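Long-range contact in FMN-dependent nitronate monooxygenase (Shewanella oneidensis, PDB 5LSM), which probably oxidises propionate 3-nitronate with molecular oxygen, using a bound flavin mononucleotide, and so would help detoxify this nitronate: residues Phe71-Pro76 and Pro295-Ala300. Residues are numbered along the deposited sequence; the frame is centred on the assembly and turned at random.
Sequences FCHREP and PDFPLA
F297 pushes the edge of its ring against one face of H73 in a T-shaped pair, with centroids 4.8 Å apart and planes at 74°. From CB outward, F297 sends its CG anti to the backbone N (chi1 180°), which carries the ring across to the other loop. CD2 comes down over the same face of the imidazole, 3.8 Å from CD2 of H73. CE2 follows and sits above the centre of that ring, 3.7 Å from H73 ND1. CZ, at the far end, passes on to F71 and lies 3.8 Å from its CE2, the two rings turned obliquely to each other. On one face of F297 rests CB of P298, the next residue, which follows a cis peptide bond. P298 CD also lies obliquely to the imidazole, 3.9 Å from H73 NE2, so the imidazole meets both residues. An alanine in place of H73 removes the face under the CD2–CE2 edge of F297, which would probably open a gap between the loops and leave F297 and P298 CD less firmly packed.

Further along, P76 lays its ring against the type VIa turn of 296–299, which is closed by the backbone bond from L299 N to D296 O. P76 CB packs 3.4 Å from D296 CB, while P76 CG meets L299 CD1 at 3.6 Å; F297 O also touches this ring, and all are van der Waals contacts.

F71, at the end of barrel strand 66–71, touches the FMN, so the aromatic cluster F71–H73–F297 links the flavin pocket to loop 295–300. F133 and H182 add further rings around F297. The contact thus joins the loop between strand 66–71 and helix 80–89, on the TIM-barrel side, to the loop leading from helix 282–287 into helix 301–313.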
ATOM      1  N   PHE A  71     -23.911  -4.712   0.335  1.00 32.87           N
ATOM      2  CA  PHE A  71     -23.214  -4.864   1.606  1.00 35.54           C
ATOM      3  C   PHE A  71     -23.845  -5.979   2.383  1.00 34.78           C
ATOM      4  O   PHE A  71     -25.058  -5.973   2.570  1.00 36.23           O
ATOM      5  CB  PHE A  71     -23.339  -3.603   2.458  1.00 31.63           C
ATOM      6  CG  PHE A  71     -22.588  -2.438   1.933  1.00 31.72           C
ATOM      7  CD1 PHE A  71     -21.687  -2.574   0.878  1.00 34.10           C
ATOM      8  CD2 PHE A  71     -22.745  -1.202   2.520  1.00 31.30           C
ATOM      9  CE1 PHE A  71     -20.987  -1.477   0.404  1.00 33.11           C
ATOM     10  CE2 PHE A  71     -22.028  -0.107   2.064  1.00 33.51           C
ATOM     11  CZ  PHE A  71     -21.155  -0.247   1.004  1.00 33.12           C
ATOM     12  N   CYS A  72     -23.016  -6.852   2.948  1.00 31.72           N
ATOM     13  CA  CYS A  72     -23.495  -7.870   3.886  1.00 35.27           C
ATOM     14  C   CYS A  72     -22.651  -7.850   5.174  1.00 36.96           C
ATOM     15  O   CYS A  72     -21.954  -8.805   5.518  1.00 35.64           O
ATOM     16  CB  CYS A  72     -23.450  -9.242   3.234  1.00 35.23           C
ATOM     17  SG  CYS A  72     -21.807  -9.648   2.653  1.00 40.72           S
ATOM     18  N   HIS A  73     -22.709  -6.714   5.846  1.00 36.86           N
ATOM     19  CA  HIS A  73     -22.077  -6.518   7.136  1.00 39.50           C
ATOM     20  C   HIS A  73     -23.041  -6.969   8.232  1.00 44.60           C
ATOM     21  O   HIS A  73     -24.258  -7.058   8.014  1.00 34.45           O
ATOM     22  CB  HIS A  73     -21.748  -5.035   7.336  1.00 37.60           C
ATOM     23  CG  HIS A  73     -22.942  -4.128   7.238  1.00 37.94           C
ATOM     24  ND1 HIS A  73     -23.529  -3.789   6.034  1.00 37.68           N
ATOM     25  CD2 HIS A  73     -23.640  -3.465   8.191  1.00 38.15           C
ATOM     26  CE1 HIS A  73     -24.554  -2.986   6.254  1.00 36.34           C
ATOM     27  NE2 HIS A  73     -24.629  -2.758   7.554  1.00 38.01           N
ATOM     28  N   ARG A  74     -22.495  -7.203   9.419  1.00 45.32           N
ATOM     29  CA  ARG A  74     -23.308  -7.369  10.598  1.00 54.15           C
ATOM     30  C   ARG A  74     -23.804  -6.001  11.051  1.00 54.23           C
ATOM     31  O   ARG A  74     -23.049  -5.030  11.057  1.00 54.32           O
ATOM     32  CB  ARG A  74     -22.505  -8.055  11.693  1.00 68.92           C
ATOM     33  CG  ARG A  74     -21.846  -9.354  11.236  1.00 78.74           C
ATOM     34  CD  ARG A  74     -21.818 -10.399  12.343  1.00 90.88           C
ATOM     35  NE  ARG A  74     -20.891 -10.049  13.421  1.00 96.20           N
ATOM     36  CZ  ARG A  74     -19.565 -10.149  13.343  1.00111.64           C
ATOM     37  NH1 ARG A  74     -18.976 -10.570  12.225  1.00112.73           N
ATOM     38  NH2 ARG A  74     -18.817  -9.821  14.390  1.00124.98           N
ATOM     39  N   GLU A  75     -25.104  -5.905  11.313  1.00 51.56           N
ATOM     40  CA  GLU A  75     -25.663  -4.717  11.927  1.00 53.48           C
ATOM     41  C   GLU A  75     -24.997  -4.497  13.277  1.00 51.41           C
ATOM     42  O   GLU A  75     -24.589  -5.463  13.923  1.00 59.87           O
ATOM     43  CB  GLU A  75     -27.175  -4.846  12.082  1.00 60.17           C
ATOM     44  CG  GLU A  75     -27.916  -4.834  10.751  1.00 69.42           C
ATOM     45  CD  GLU A  75     -29.402  -4.583  10.900  1.00 76.38           C
ATOM     46  OE1 GLU A  75     -30.058  -4.284   9.878  1.00 78.87           O
ATOM     47  OE2 GLU A  75     -29.920  -4.707  12.031  1.00 82.37           O
ATOM     48  N   PRO A  76     -24.826  -3.221  13.678  1.00 49.69           N
ATOM     49  CA  PRO A  76     -23.785  -2.843  14.646  1.00 54.42           C
ATOM     50  C   PRO A  76     -23.986  -3.306  16.127  1.00 60.89           C
ATOM     51  O   PRO A  76     -23.024  -3.779  16.752  1.00 58.28           O
ATOM     52  CB  PRO A  76     -23.741  -1.305  14.533  1.00 50.45           C
ATOM     53  CG  PRO A  76     -25.023  -0.914  13.881  1.00 49.30           C
ATOM     54  CD  PRO A  76     -25.366  -2.044  12.969  1.00 47.80           C
ATOM     55  N   PRO A 295     -19.253   5.905  16.192  1.00 36.22           N
ATOM     56  CA  PRO A 295     -20.087   4.721  16.310  1.00 36.18           C
ATOM     57  C   PRO A 295     -19.886   3.695  15.191  1.00 38.32           C
ATOM     58  O   PRO A 295     -19.442   4.030  14.083  1.00 29.29           O
ATOM     59  CB  PRO A 295     -21.520   5.279  16.278  1.00 34.23           C
ATOM     60  CG  PRO A 295     -21.402   6.687  15.817  1.00 35.92           C
ATOM     61  CD  PRO A 295     -20.047   7.148  16.206  1.00 38.87           C
ATOM     62  N   ASP A 296     -20.304   2.466  15.470  1.00 41.98           N
ATOM     63  CA  ASP A 296     -20.186   1.387  14.514  1.00 43.72           C
ATOM     64  C   ASP A 296     -20.940   1.682  13.218  1.00 41.28           C
ATOM     65  O   ASP A 296     -21.923   2.409  13.206  1.00 39.45           O
ATOM     66  CB  ASP A 296     -20.681   0.082  15.124  1.00 47.21           C
ATOM     67  CG  ASP A 296     -19.778  -0.422  16.227  1.00 51.63           C
ATOM     68  OD1 ASP A 296     -18.598  -0.012  16.262  1.00 44.44           O
ATOM     69  OD2 ASP A 296     -20.255  -1.233  17.054  1.00 52.82           O
ATOM     70  N   PHE A 297     -20.375   1.182  12.125  1.00 38.56           N
ATOM     71  CA  PHE A 297     -20.962   1.226  10.796  1.00 36.15           C
ATOM     72  C   PHE A 297     -22.354   0.567  10.754  1.00 35.32           C
ATOM     73  O   PHE A 297     -22.515  -0.550  11.239  1.00 33.39           O
ATOM     74  CB  PHE A 297     -19.999   0.497   9.847  1.00 34.48           C
ATOM     75  CG  PHE A 297     -20.452   0.451   8.438  1.00 32.83           C
ATOM     76  CD1 PHE A 297     -20.258   1.541   7.603  1.00 33.91           C
ATOM     77  CD2 PHE A 297     -21.105  -0.672   7.946  1.00 37.61           C
ATOM     78  CE1 PHE A 297     -20.715   1.524   6.298  1.00 36.00           C
ATOM     79  CE2 PHE A 297     -21.540  -0.716   6.630  1.00 39.43           C
ATOM     80  CZ  PHE A 297     -21.341   0.386   5.804  1.00 42.74           C
ATOM     81  N   PRO A 298     -23.353   1.233  10.131  1.00 36.23           N
ATOM     82  CA  PRO A 298     -23.287   2.507   9.412  1.00 40.44           C
ATOM     83  C   PRO A 298     -23.828   3.730  10.173  1.00 39.62           C
ATOM     84  O   PRO A 298     -24.292   4.688   9.546  1.00 36.83           O
ATOM     85  CB  PRO A 298     -24.170   2.244   8.191  1.00 39.39           C
ATOM     86  CG  PRO A 298     -25.235   1.363   8.729  1.00 37.03           C
ATOM     87  CD  PRO A 298     -24.566   0.483   9.752  1.00 38.54           C
ATOM     88  N   LEU A 299     -23.696   3.745  11.492  1.00 36.56           N
ATOM     89  CA  LEU A 299     -24.431   4.721  12.284  1.00 35.41           C
ATOM     90  C   LEU A 299     -23.893   6.147  12.129  1.00 35.15           C
ATOM     91  O   LEU A 299     -24.668   7.092  12.084  1.00 42.16           O
ATOM     92  CB  LEU A 299     -24.484   4.291  13.747  1.00 35.32           C
ATOM     93  CG  LEU A 299     -25.190   2.945  13.913  1.00 36.80           C
ATOM     94  CD1 LEU A 299     -25.082   2.409  15.324  1.00 34.36           C
ATOM     95  CD2 LEU A 299     -26.647   3.016  13.457  1.00 40.23           C
ATOM     96  N   ALA A 300     -22.599   6.278  11.871  1.00 36.04           N
ATOM     97  CA  ALA A 300     -21.921   7.572  11.979  1.00 36.63           C
ATOM     98  C   ALA A 300     -22.328   8.583  10.907  1.00 37.87           C
ATOM     99  O   ALA A 300     -22.189   9.786  11.117  1.00 41.28           O
ATOM    100  CB  ALA A 300     -20.414   7.377  11.962  1.00 34.98           C
TER